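Local coordinates for 2-hydroxychromene-2-carboxylate isomerase (Pseudomonas putida, PDB 2IMF), which catalyses the reversible, glutathione-dependent isomerization of 2-hydroxychromene-2-carboxylate to trans-o-hydroxybenzylidenepyruvate in naphthalene degradation, at residues Y84-R87 against R88-G92; V108-N111 against A112-E116; S138-E141 against H142-S146. All coordinates share one frame; numbering follows the deposited sequence.

Contact 1: residues Y84-R87 against R88-G92; sequences YNSR and RMNIG. With TOM (4-(2-methoxyphenyl)-2-oxobut-3-enoic acid), chain F.
The amide end of N90 folds back over the carbonyl of S86, one helical turn earlier, with CG of N90 3.2 Å from O of S86. With chi1 at -76°, CG of N90 stands beside its own backbone N, which brings the carboxamide alongside the turn; ND2 of N90 lies 3.5 Å from OG of S86. Both side chains are buried, and their polar atoms find partners just after strand 2-7: OG of S86 and ND2 of N90 each bond to OD1 of D8, and OD1 of N90 takes the backbone N of F9. ND2 of N90 also bonds to the hydroxyl of Y153 on helix 147-162. Along the backbone, N of N90 bonds to O of S86 at 2.9 Å and N of I91 to O of R87 at 2.9 Å, the first i to i+4 bonds of helix 87-92, part of the helical region of this DsbA-like, kappa-class glutathione transferase fold. R87 and I91 lie side by side on this turn, CD1 of I91 3.7 Å from CG of R87. At the start of the helix two waters take up backbone N-H groups. Water 1 bridges O of N85 and N of M89, and water 2 joins the same N85 oxygen, 3.0 Å away, to N of R88. Just upstream, N85 is the centre of an inverse gamma turn, closed by a weak bond from N of S86 to O of Y84. Y84, a substrate-binding residue, offers one ring face to the methoxy carbon C11 of the bound 4-(2-methoxyphenyl)-2-oxobut-3-enoic acid; that carbon sits 3.2 Å above the ring plane, displaced toward the CD1–CE1 rim. R54 and K43 hydrogen-bond the same ligand.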
ATOM      1  N   TYR A  84     -18.379  -8.430   6.626  1.00 15.21           N
ATOM      2  CA  TYR A  84     -17.061  -8.310   7.296  1.00 14.95           C
ATOM      3  C   TYR A  84     -17.193  -8.418   8.809  1.00 14.33           C
ATOM      4  O   TYR A  84     -16.383  -7.865   9.558  1.00 15.39           O
ATOM      5  CB  TYR A  84     -16.435  -6.958   6.929  1.00 15.80           C
ATOM      6  CG  TYR A  84     -16.327  -6.756   5.468  1.00 19.32           C
ATOM      7  CD1 TYR A  84     -15.607  -7.635   4.699  1.00 21.03           C
ATOM      8  CD2 TYR A  84     -16.948  -5.688   4.833  1.00 17.67           C
ATOM      9  CE1 TYR A  84     -15.462  -7.444   3.324  1.00 21.35           C
ATOM     10  CE2 TYR A  84     -16.813  -5.474   3.441  1.00 19.07           C
ATOM     11  CZ  TYR A  84     -16.106  -6.381   2.714  1.00 20.24           C
ATOM     12  OH  TYR A  84     -15.975  -6.165   1.360  1.00 24.61           O
ATOM     13  N   ASN A  85     -18.193  -9.195   9.267  1.00 13.38           N
ATOM     14  CA  ASN A  85     -18.452  -9.322  10.698  1.00 13.94           C
ATOM     15  C   ASN A  85     -17.584 -10.422  11.335  1.00 14.73           C
ATOM     16  O   ASN A  85     -18.045 -11.501  11.700  1.00 14.11           O
ATOM     17  CB  ASN A  85     -19.935  -9.624  10.957  1.00 14.98           C
ATOM     18  CG  ASN A  85     -20.828  -8.523  10.393  1.00 17.25           C
ATOM     19  OD1 ASN A  85     -20.420  -7.367  10.326  1.00 18.53           O
ATOM     20  ND2 ASN A  85     -22.018  -8.893   9.916  1.00 18.04           N
ATOM     21  N   SER A  86     -16.325 -10.055  11.538  1.00 13.78           N
ATOM     22  CA  SER A  86     -15.274 -10.973  11.942  1.00 13.34           C
ATOM     23  C   SER A  86     -15.113 -11.097  13.444  1.00 13.82           C
ATOM     24  O   SER A  86     -14.256 -11.856  13.871  1.00 14.02           O
ATOM     25  CB  SER A  86     -13.957 -10.437  11.369  1.00 14.21           C
ATOM     26  OG  SER A  86     -13.813  -9.079  11.806  1.00 14.14           O
ATOM     27  N   ARG A  87     -15.947 -10.451  14.261  1.00 14.35           N
ATOM     28  CA  ARG A  87     -15.670 -10.455  15.700  1.00 14.12           C
ATOM     29  C   ARG A  87     -15.666 -11.838  16.304  1.00 13.50           C
ATOM     30  O   ARG A  87     -14.742 -12.183  17.060  1.00 14.27           O
ATOM     31  CB  ARG A  87     -16.758  -9.649  16.400  1.00 14.54           C
ATOM     32  CG  ARG A  87     -16.614  -9.648  17.950  1.00 20.15           C
ATOM     33  CD  ARG A  87     -17.690  -8.798  18.712  1.00 22.03           C
ATOM     34  NE  ARG A  87     -18.166  -7.602  18.024  1.00 38.11           N
ATOM     35  CZ  ARG A  87     -17.506  -6.447  17.883  1.00 43.32           C
ATOM     36  NH1 ARG A  87     -16.273  -6.296  18.364  1.00 45.93           N
ATOM     37  NH2 ARG A  87     -18.087  -5.436  17.231  1.00 43.88           N
ATOM     38  N   ARG A  88     -16.656 -12.675  15.999  1.00 14.38           N
ATOM     39  CA  ARG A  88     -16.736 -13.990  16.623  1.00 14.12           C
ATOM     40  C   ARG A  88     -15.526 -14.851  16.304  1.00 14.40           C
ATOM     41  O   ARG A  88     -14.942 -15.493  17.181  1.00 13.53           O
ATOM     42  CB  ARG A  88     -18.059 -14.677  16.208  0.50 15.98           C
ATOM     43  CG  ARG A  88     -18.117 -16.203  16.397  0.50 20.39           C
ATOM     44  CD  ARG A  88     -19.560 -16.780  16.549  0.50 19.74           C
ATOM     45  NE  ARG A  88     -20.375 -16.719  15.329  0.50 25.09           N
ATOM     46  CZ  ARG A  88     -21.693 -16.547  15.289  0.50 27.10           C
ATOM     47  NH1 ARG A  88     -22.413 -16.412  16.403  0.50 32.12           N
ATOM     48  NH2 ARG A  88     -22.306 -16.498  14.118  0.50 29.81           N
ATOM     49  N   MET A  89     -15.143 -14.891  15.002  1.00 13.05           N
ATOM     50  CA  MET A  89     -14.014 -15.709  14.647  1.00 12.63           C
ATOM     51  C   MET A  89     -12.694 -15.144  15.163  1.00 12.58           C
ATOM     52  O   MET A  89     -11.765 -15.930  15.430  1.00 12.73           O
ATOM     53  CB  MET A  89     -13.955 -16.131  13.169  0.60 13.32           C
ATOM     54  CG  MET A  89     -15.243 -16.804  12.648  0.60 13.92           C
ATOM     55  SD  MET A  89     -15.836 -18.222  13.569  0.60 14.36           S
ATOM     56  CE  MET A  89     -14.621 -19.459  13.161  0.60 15.59           C
ATOM     57  N   ASN A  90     -12.583 -13.827  15.222  1.00 12.79           N
ATOM     58  CA  ASN A  90     -11.362 -13.247  15.839  1.00 13.14           C
ATOM     59  C   ASN A  90     -11.227 -13.714  17.315  1.00 14.11           C
ATOM     60  O   ASN A  90     -10.141 -14.090  17.766  1.00 14.95           O
ATOM     61  CB  ASN A  90     -11.459 -11.702  15.804  1.00 13.50           C
ATOM     62  CG  ASN A  90     -11.200 -11.070  14.445  1.00 13.92           C
ATOM     63  OD1 ASN A  90     -10.758 -11.718  13.505  1.00 12.79           O
ATOM     64  ND2 ASN A  90     -11.493  -9.768  14.382  1.00 13.37           N
ATOM     65  N   ILE A  91     -12.360 -13.582  18.048  1.00 13.95           N
ATOM     66  CA  ILE A  91     -12.362 -14.043  19.438  1.00 14.04           C
ATOM     67  C   ILE A  91     -12.008 -15.542  19.531  1.00 14.79           C
ATOM     68  O   ILE A  91     -11.227 -16.006  20.399  1.00 14.96           O
ATOM     69  CB  ILE A  91     -13.701 -13.817  20.027  1.00 14.28           C
ATOM     70  CG1 ILE A  91     -13.949 -12.333  20.275  1.00 18.25           C
ATOM     71  CG2 ILE A  91     -13.783 -14.649  21.326  1.00 16.02           C
ATOM     72  CD1 ILE A  91     -15.429 -11.906  20.656  1.00 19.48           C
ATOM     73  N   GLY A  92     -12.535 -16.324  18.585  1.00 13.79           N
ATOM     74  CA  GLY A  92     -12.322 -17.740  18.622  1.00 14.00           C
ATOM     75  C   GLY A  92     -10.866 -18.148  18.480  1.00 13.49           C
ATOM     76  O   GLY A  92     -10.470 -19.262  18.903  1.00 13.43           O
TER
HETATM   77  O8  TOM F 305     -11.340  -1.022   4.220  1.00 38.92           O
HETATM   78  C9  TOM F 305     -10.999  -1.534   5.281  1.00 39.00           C
HETATM   79  C10 TOM F 305     -11.389  -1.052   6.581  1.00 39.18           C
HETATM   80  O11 TOM F 305     -10.794  -0.016   6.965  1.00 40.54           O
HETATM   81  O10 TOM F 305     -12.194  -1.710   7.270  1.00 45.15           O
HETATM   82  C8  TOM F 305     -10.046  -2.687   5.362  1.00 33.61           C
HETATM   83  C7  TOM F 305      -9.468  -3.280   4.344  1.00 25.71           C
HETATM   84  C1  TOM F 305     -10.204  -3.846   3.146  1.00 24.42           C
HETATM   85  C6  TOM F 305      -9.606  -3.597   1.927  1.00 21.40           C
HETATM   86  C5  TOM F 305     -10.216  -4.052   0.762  1.00 23.45           C
HETATM   87  C4  TOM F 305     -11.391  -4.816   0.868  1.00 23.76           C
HETATM   88  C3  TOM F 305     -11.989  -5.083   2.081  1.00 20.58           C
HETATM   89  C2  TOM F 305     -11.359  -4.584   3.236  1.00 25.16           C
HETATM   90  O2  TOM F 305     -11.841  -4.809   4.480  1.00 25.60           O
HETATM   91  C11 TOM F 305     -12.859  -5.812   4.506  1.00 29.17           C
HETATM   92  O   HOH W   1     -16.853 -13.749  12.938  1.00 15.63           O
HETATM   93  O   HOH W   2     -19.067 -11.906  14.449  1.00 21.07           O

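Contact 2: residues V108-N111 against A112-E116; sequences VVFN and AVWGE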
ATOM      1  N   VAL A 108      -7.484 -22.333   8.658  1.00 15.24           N
ATOM      2  CA  VAL A 108      -8.798 -22.846   8.279  1.00 14.81           C
ATOM      3  C   VAL A 108      -9.824 -21.702   8.196  1.00 12.41           C
ATOM      4  O   VAL A 108     -10.621 -21.651   7.247  1.00 13.82           O
ATOM      5  CB  VAL A 108      -9.255 -23.865   9.378  1.00 16.37           C
ATOM      6  CG1 VAL A 108     -10.738 -24.138   9.315  1.00 16.81           C
ATOM      7  CG2 VAL A 108      -8.422 -25.193   9.269  1.00 18.53           C
ATOM      8  N   VAL A 109      -9.772 -20.748   9.132  1.00 12.61           N
ATOM      9  CA  VAL A 109     -10.760 -19.670   9.129  1.00 12.47           C
ATOM     10  C   VAL A 109     -10.495 -18.747   7.933  1.00 11.80           C
ATOM     11  O   VAL A 109     -11.420 -18.351   7.206  1.00 12.46           O
ATOM     12  CB  VAL A 109     -10.789 -18.888  10.433  1.00 13.12           C
ATOM     13  CG1 VAL A 109     -11.720 -17.680  10.372  1.00 12.94           C
ATOM     14  CG2 VAL A 109     -11.214 -19.793  11.581  1.00 13.28           C
ATOM     15  N   PHE A 110      -9.215 -18.393   7.679  1.00 13.26           N
ATOM     16  CA  PHE A 110      -8.969 -17.520   6.541  1.00 12.85           C
ATOM     17  C   PHE A 110      -9.364 -18.204   5.277  1.00 12.31           C
ATOM     18  O   PHE A 110      -9.893 -17.557   4.356  1.00 13.78           O
ATOM     19  CB  PHE A 110      -7.482 -17.066   6.527  1.00 14.14           C
ATOM     20  CG  PHE A 110      -7.270 -15.702   7.120  1.00 11.50           C
ATOM     21  CD1 PHE A 110      -7.954 -14.652   6.605  1.00 12.80           C
ATOM     22  CD2 PHE A 110      -6.328 -15.453   8.072  1.00 12.79           C
ATOM     23  CE1 PHE A 110      -7.724 -13.360   7.056  1.00 11.68           C
ATOM     24  CE2 PHE A 110      -6.106 -14.191   8.564  1.00 13.99           C
ATOM     25  CZ  PHE A 110      -6.848 -13.150   8.097  1.00 12.83           C
ATOM     26  N   ASN A 111      -9.088 -19.513   5.150  1.00 13.82           N
ATOM     27  CA  ASN A 111      -9.422 -20.194   3.890  1.00 14.99           C
ATOM     28  C   ASN A 111     -10.942 -20.239   3.706  1.00 14.87           C
ATOM     29  O   ASN A 111     -11.429 -20.100   2.580  1.00 15.00           O
ATOM     30  CB  ASN A 111      -8.840 -21.637   3.868  0.70 17.00           C
ATOM     31  CG  ASN A 111      -7.336 -21.686   3.623  0.70 18.65           C
ATOM     32  OD1 ASN A 111      -6.753 -20.794   2.992  0.70 18.67           O
ATOM     33  ND2 ASN A 111      -6.692 -22.721   4.161  0.70 21.21           N
ATOM     34  N   ALA A 112     -11.660 -20.445   4.808  1.00 14.02           N
ATOM     35  CA  ALA A 112     -13.139 -20.449   4.717  1.00 14.73           C
ATOM     36  C   ALA A 112     -13.674 -19.083   4.318  1.00 13.62           C
ATOM     37  O   ALA A 112     -14.477 -18.968   3.348  1.00 14.66           O
ATOM     38  CB  ALA A 112     -13.727 -20.819   6.071  1.00 15.46           C
ATOM     39  N   VAL A 113     -13.264 -18.008   5.002  1.00 13.33           N
ATOM     40  CA  VAL A 113     -13.852 -16.684   4.787  1.00 13.79           C
ATOM     41  C   VAL A 113     -13.362 -16.059   3.481  1.00 13.31           C
ATOM     42  O   VAL A 113     -14.176 -15.651   2.667  1.00 13.81           O
ATOM     43  CB  VAL A 113     -13.510 -15.744   6.004  1.00 13.29           C
ATOM     44  CG1 VAL A 113     -14.017 -14.301   5.739  1.00 13.05           C
ATOM     45  CG2 VAL A 113     -14.138 -16.278   7.300  1.00 14.61           C
ATOM     46  N   TRP A 114     -12.064 -16.098   3.187  1.00 14.21           N
ATOM     47  CA  TRP A 114     -11.555 -15.388   2.044  1.00 13.24           C
ATOM     48  C   TRP A 114     -11.172 -16.327   0.920  1.00 13.74           C
ATOM     49  O   TRP A 114     -11.064 -15.867  -0.216  1.00 15.92           O
ATOM     50  CB  TRP A 114     -10.388 -14.454   2.469  1.00 13.65           C
ATOM     51  CG  TRP A 114     -10.816 -13.292   3.096  1.00 13.19           C
ATOM     52  CD1 TRP A 114     -10.826 -13.024   4.442  1.00 13.87           C
ATOM     53  CD2 TRP A 114     -11.443 -12.180   2.458  1.00 13.07           C
ATOM     54  NE1 TRP A 114     -11.426 -11.797   4.682  1.00 12.48           N
ATOM     55  CE2 TRP A 114     -11.810 -11.264   3.451  1.00 12.60           C
ATOM     56  CE3 TRP A 114     -11.739 -11.877   1.115  1.00 12.71           C
ATOM     57  CZ2 TRP A 114     -12.399 -10.027   3.153  1.00 11.51           C
ATOM     58  CZ3 TRP A 114     -12.289 -10.685   0.809  1.00 13.89           C
ATOM     59  CH2 TRP A 114     -12.642  -9.763   1.826  1.00 11.43           C
ATOM     60  N   GLY A 115     -10.927 -17.589   1.189  1.00 14.61           N
ATOM     61  CA  GLY A 115     -10.690 -18.557   0.111  1.00 16.19           C
ATOM     62  C   GLY A 115     -11.986 -19.006  -0.514  1.00 16.73           C
ATOM     63  O   GLY A 115     -12.066 -19.182  -1.750  1.00 18.40           O
ATOM     64  N   GLU A 116     -13.001 -19.248   0.306  1.00 16.49           N
ATOM     65  CA  GLU A 116     -14.347 -19.681  -0.149  1.00 17.01           C
ATOM     66  C   GLU A 116     -15.427 -18.636  -0.086  1.00 17.48           C
ATOM     67  O   GLU A 116     -16.520 -18.854  -0.623  1.00 18.82           O
ATOM     68  CB  GLU A 116     -14.771 -20.897   0.673  1.00 19.13           C
ATOM     69  CG  GLU A 116     -13.884 -22.097   0.508  1.00 21.48           C
ATOM     70  CD  GLU A 116     -14.476 -23.274   1.230  1.00 26.38           C
ATOM     71  OE1 GLU A 116     -15.578 -23.699   0.864  1.00 30.63           O
ATOM     72  OE2 GLU A 116     -13.889 -23.755   2.199  1.00 28.54           O
TER
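F110 and W114 meet through their CD1 atoms, 3.9 Å apart, on the last turns of helix 99-115, in the helical part of this DsbA-like, kappa-class glutathione transferase. The indole CD1 arrives at the edge of the phenyl ring, near its plane, and the two side chains cross at a slant. F110 has an unusual first torsion, -98°, well off a staggered position, and this swings CD1 and CE1 of its ring toward the indole. W114 has CG beside its own backbone N (chi1 -77°), with the five-membered part of the indole turned to F110. NE1 of W114 bonds to the backbone O of F9, whose ring also meets F110 edge-to-face, while F80 meets the indole edge-to-face. This aromatic group lies close to the substrate site: the W114 side chain comes within about 4 Å, nearest atoms, of the bound substrate analogue. On a neighbouring face of the helix V109 and V113 run side by side and point the same way, and CG1 of V109 rests 4.2 Å from CG2 of V113. The backbone is regular up to V113, whose N bonds to O of V109, then widens into a pi-type turn. O of F110 takes N of W114 at 2.9 Å and, more weakly, N of G115 at 3.3 Å. The wide turn also has a weak i to i+5 bond, from N of E116 to O of N111 at 2.9 Å, with an angle of 129° at the hydrogen.

Contact 3: residues S138-E141 against H142-S146; sequences SAFE and HFLSS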
ATOM      1  N   SER A 138     -19.420 -27.768  21.199  1.00 13.73           N
ATOM      2  CA  SER A 138     -20.153 -27.073  22.242  1.00 14.40           C
ATOM      3  C   SER A 138     -19.177 -26.230  23.156  1.00 13.58           C
ATOM      4  O   SER A 138     -19.523 -25.072  23.484  1.00 14.50           O
ATOM      5  CB  SER A 138     -20.886 -28.092  23.133  1.00 16.53           C
ATOM      6  OG  SER A 138     -21.580 -27.379  24.153  1.00 20.29           O
ATOM      7  N   ALA A 139     -18.017 -26.798  23.476  1.00 13.95           N
ATOM      8  CA  ALA A 139     -17.067 -26.065  24.306  1.00 13.21           C
ATOM      9  C   ALA A 139     -16.613 -24.838  23.529  1.00 13.91           C
ATOM     10  O   ALA A 139     -16.462 -23.774  24.130  1.00 13.76           O
ATOM     11  CB  ALA A 139     -15.912 -26.988  24.638  1.00 14.51           C
ATOM     12  N   PHE A 140     -16.358 -24.942  22.220  1.00 14.49           N
ATOM     13  CA  PHE A 140     -15.893 -23.774  21.449  1.00 13.62           C
ATOM     14  C   PHE A 140     -16.962 -22.720  21.412  1.00 13.48           C
ATOM     15  O   PHE A 140     -16.695 -21.559  21.609  1.00 14.38           O
ATOM     16  CB  PHE A 140     -15.410 -24.243  20.057  1.00 14.00           C
ATOM     17  CG  PHE A 140     -14.906 -23.146  19.181  1.00 12.96           C
ATOM     18  CD1 PHE A 140     -13.900 -22.320  19.593  1.00 13.56           C
ATOM     19  CD2 PHE A 140     -15.428 -22.966  17.905  1.00 13.63           C
ATOM     20  CE1 PHE A 140     -13.412 -21.256  18.792  1.00 15.02           C
ATOM     21  CE2 PHE A 140     -14.934 -21.989  17.069  1.00 14.75           C
ATOM     22  CZ  PHE A 140     -13.978 -21.085  17.487  1.00 12.53           C
ATOM     23  N   GLU A 141     -18.178 -23.140  21.132  1.00 14.89           N
ATOM     24  CA  GLU A 141     -19.247 -22.165  21.008  1.00 16.57           C
ATOM     25  C   GLU A 141     -19.474 -21.461  22.356  1.00 15.17           C
ATOM     26  O   GLU A 141     -19.726 -20.249  22.447  1.00 17.15           O
ATOM     27  CB  GLU A 141     -20.544 -22.839  20.567  1.00 16.04           C
ATOM     28  CG  GLU A 141     -20.475 -23.262  19.095  1.00 17.12           C
ATOM     29  CD  GLU A 141     -21.648 -24.067  18.640  1.00 24.10           C
ATOM     30  OE1 GLU A 141     -22.488 -24.512  19.469  1.00 22.59           O
ATOM     31  OE2 GLU A 141     -21.692 -24.318  17.425  1.00 19.78           O
ATOM     32  N   HIS A 142     -19.360 -22.221  23.469  1.00 15.81           N
ATOM     33  CA  HIS A 142     -19.478 -21.586  24.777  1.00 16.04           C
ATOM     34  C   HIS A 142     -18.337 -20.600  24.989  1.00 16.91           C
ATOM     35  O   HIS A 142     -18.557 -19.506  25.540  1.00 18.74           O
ATOM     36  CB  HIS A 142     -19.478 -22.642  25.907  1.00 15.47           C
ATOM     37  CG  HIS A 142     -20.812 -23.279  26.111  1.00 18.53           C
ATOM     38  ND1 HIS A 142     -21.366 -24.186  25.224  1.00 19.68           N
ATOM     39  CD2 HIS A 142     -21.753 -23.062  27.070  1.00 18.12           C
ATOM     40  CE1 HIS A 142     -22.597 -24.499  25.631  1.00 20.61           C
ATOM     41  NE2 HIS A 142     -22.830 -23.869  26.766  1.00 18.39           N
ATOM     42  N   PHE A 143     -17.120 -20.982  24.626  1.00 15.02           N
ATOM     43  CA  PHE A 143     -15.995 -20.057  24.724  1.00 14.83           C
ATOM     44  C   PHE A 143     -16.269 -18.742  23.969  1.00 16.62           C
ATOM     45  O   PHE A 143     -16.033 -17.627  24.481  1.00 17.15           O
ATOM     46  CB  PHE A 143     -14.728 -20.727  24.207  1.00 16.42           C
ATOM     47  CG  PHE A 143     -13.541 -19.801  24.200  1.00 14.89           C
ATOM     48  CD1 PHE A 143     -12.773 -19.605  25.370  1.00 15.99           C
ATOM     49  CD2 PHE A 143     -13.177 -19.111  23.020  1.00 17.13           C
ATOM     50  CE1 PHE A 143     -11.726 -18.710  25.349  1.00 18.24           C
ATOM     51  CE2 PHE A 143     -12.102 -18.242  23.035  1.00 16.87           C
ATOM     52  CZ  PHE A 143     -11.396 -18.051  24.219  1.00 17.97           C
ATOM     53  N   LEU A 144     -16.773 -18.855  22.739  1.00 15.16           N
ATOM     54  CA  LEU A 144     -17.046 -17.622  21.908  1.00 15.97           C
ATOM     55  C   LEU A 144     -17.915 -16.608  22.591  1.00 17.64           C
ATOM     56  O   LEU A 144     -17.726 -15.411  22.380  1.00 19.25           O
ATOM     57  CB  LEU A 144     -17.728 -18.000  20.598  1.00 15.52           C
ATOM     58  CG  LEU A 144     -16.775 -18.777  19.708  1.00 13.77           C
ATOM     59  CD1 LEU A 144     -17.505 -19.254  18.447  1.00 17.23           C
ATOM     60  CD2 LEU A 144     -15.596 -17.974  19.346  1.00 17.63           C
ATOM     61  N   SER A 145     -18.851 -17.035  23.423  1.00 19.13           N
ATOM     62  CA  SER A 145     -19.764 -16.018  24.007  1.00 20.95           C
ATOM     63  C   SER A 145     -19.313 -15.688  25.432  1.00 21.83           C
ATOM     64  O   SER A 145     -19.948 -14.859  26.084  1.00 24.61           O
ATOM     65  CB  SER A 145     -21.173 -16.541  23.978  1.00 22.49           C
ATOM     66  OG  SER A 145     -21.252 -17.667  24.786  1.00 26.43           O
ATOM     67  N   SER A 146     -18.211 -16.256  25.900  1.00 20.24           N
ATOM     68  CA  SER A 146     -17.810 -16.067  27.304  1.00 19.66           C
ATOM     69  C   SER A 146     -17.140 -14.718  27.509  1.00 21.14           C
ATOM     70  O   SER A 146     -16.455 -14.156  26.629  1.00 20.97           O
ATOM     71  CB  SER A 146     -16.846 -17.174  27.718  1.00 19.95           C
ATOM     72  OG  SER A 146     -15.560 -17.034  27.108  1.00 18.46           O
TER
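H142 grips the carbonyl oxygen of S138 twice, with its ring and with its backbone, in the short surface helix 137-145 of the DsbA-like domain. ND1 of H142 reaches O of S138 at 2.7 Å, and N of H142 makes the ordinary i to i+4 bond to that oxygen at 2.9 Å. The two donors come from opposite faces of the carbonyl plane. The ring bond lies close to the imidazole plane but well above the carbonyl plane, 46° out of it, clear of either lone pair; with ND1 as the donor, this nitrogen carries a proton. A chi1 of -81° sets CG of H142 beside its own N, curling the ring back over the preceding turn. The hydroxyl of S138 bonds to a phosphate ion, probably from the crystallisation liquor.

On the inward side, L144 covers F140. CD1 of L144 sits over one face of the phenyl ring, 4.2 Å from its centroid and 20° off the normal, a CH-pi contact, while CD2 of L144 approaches the ring at CZ, 4.0 Å away. F140 is extended from the backbone, CG anti to N, which carries its ring inward to P126 and S130 of helix 125-133. Y95 meets the rings of both F140 and F143 edge-to-face, and W135 adds a further ring beside F140.

Farther out, E141 pairs with R137 in a salt bridge at the start of the helix. Just beyond L144 and S145, O of F143 receives both N and OG of S146. That hydroxyl also caps N of A149, making S146 the N-cap of helix 147-162; its bond to O of F143, 2.7 Å long, lies in the carbonyl plane on a lone pair.

In the fold
Contact 1 is buried and lies between the other two. It touches contact 2 where Y84 packs on W114 and M89 on V109, and contact 3 where L144, F140 and F143 pack against the turn R88-G92. Contacts 2 and 3 do not meet; their nearest atoms are about 7 Å apart, though all three lean on helix 125-133. Chemistry follows position: contact 1 is a polar helix start of buried amide and hydroxyl groups, with a substrate-site tyrosine just upstream; partly buried contact 2 is mainly aromatic and aliphatic beside that site; and contact 3, on the surface far from it, has polar groups outside and an apolar inner face of phenylalanines and a leucine.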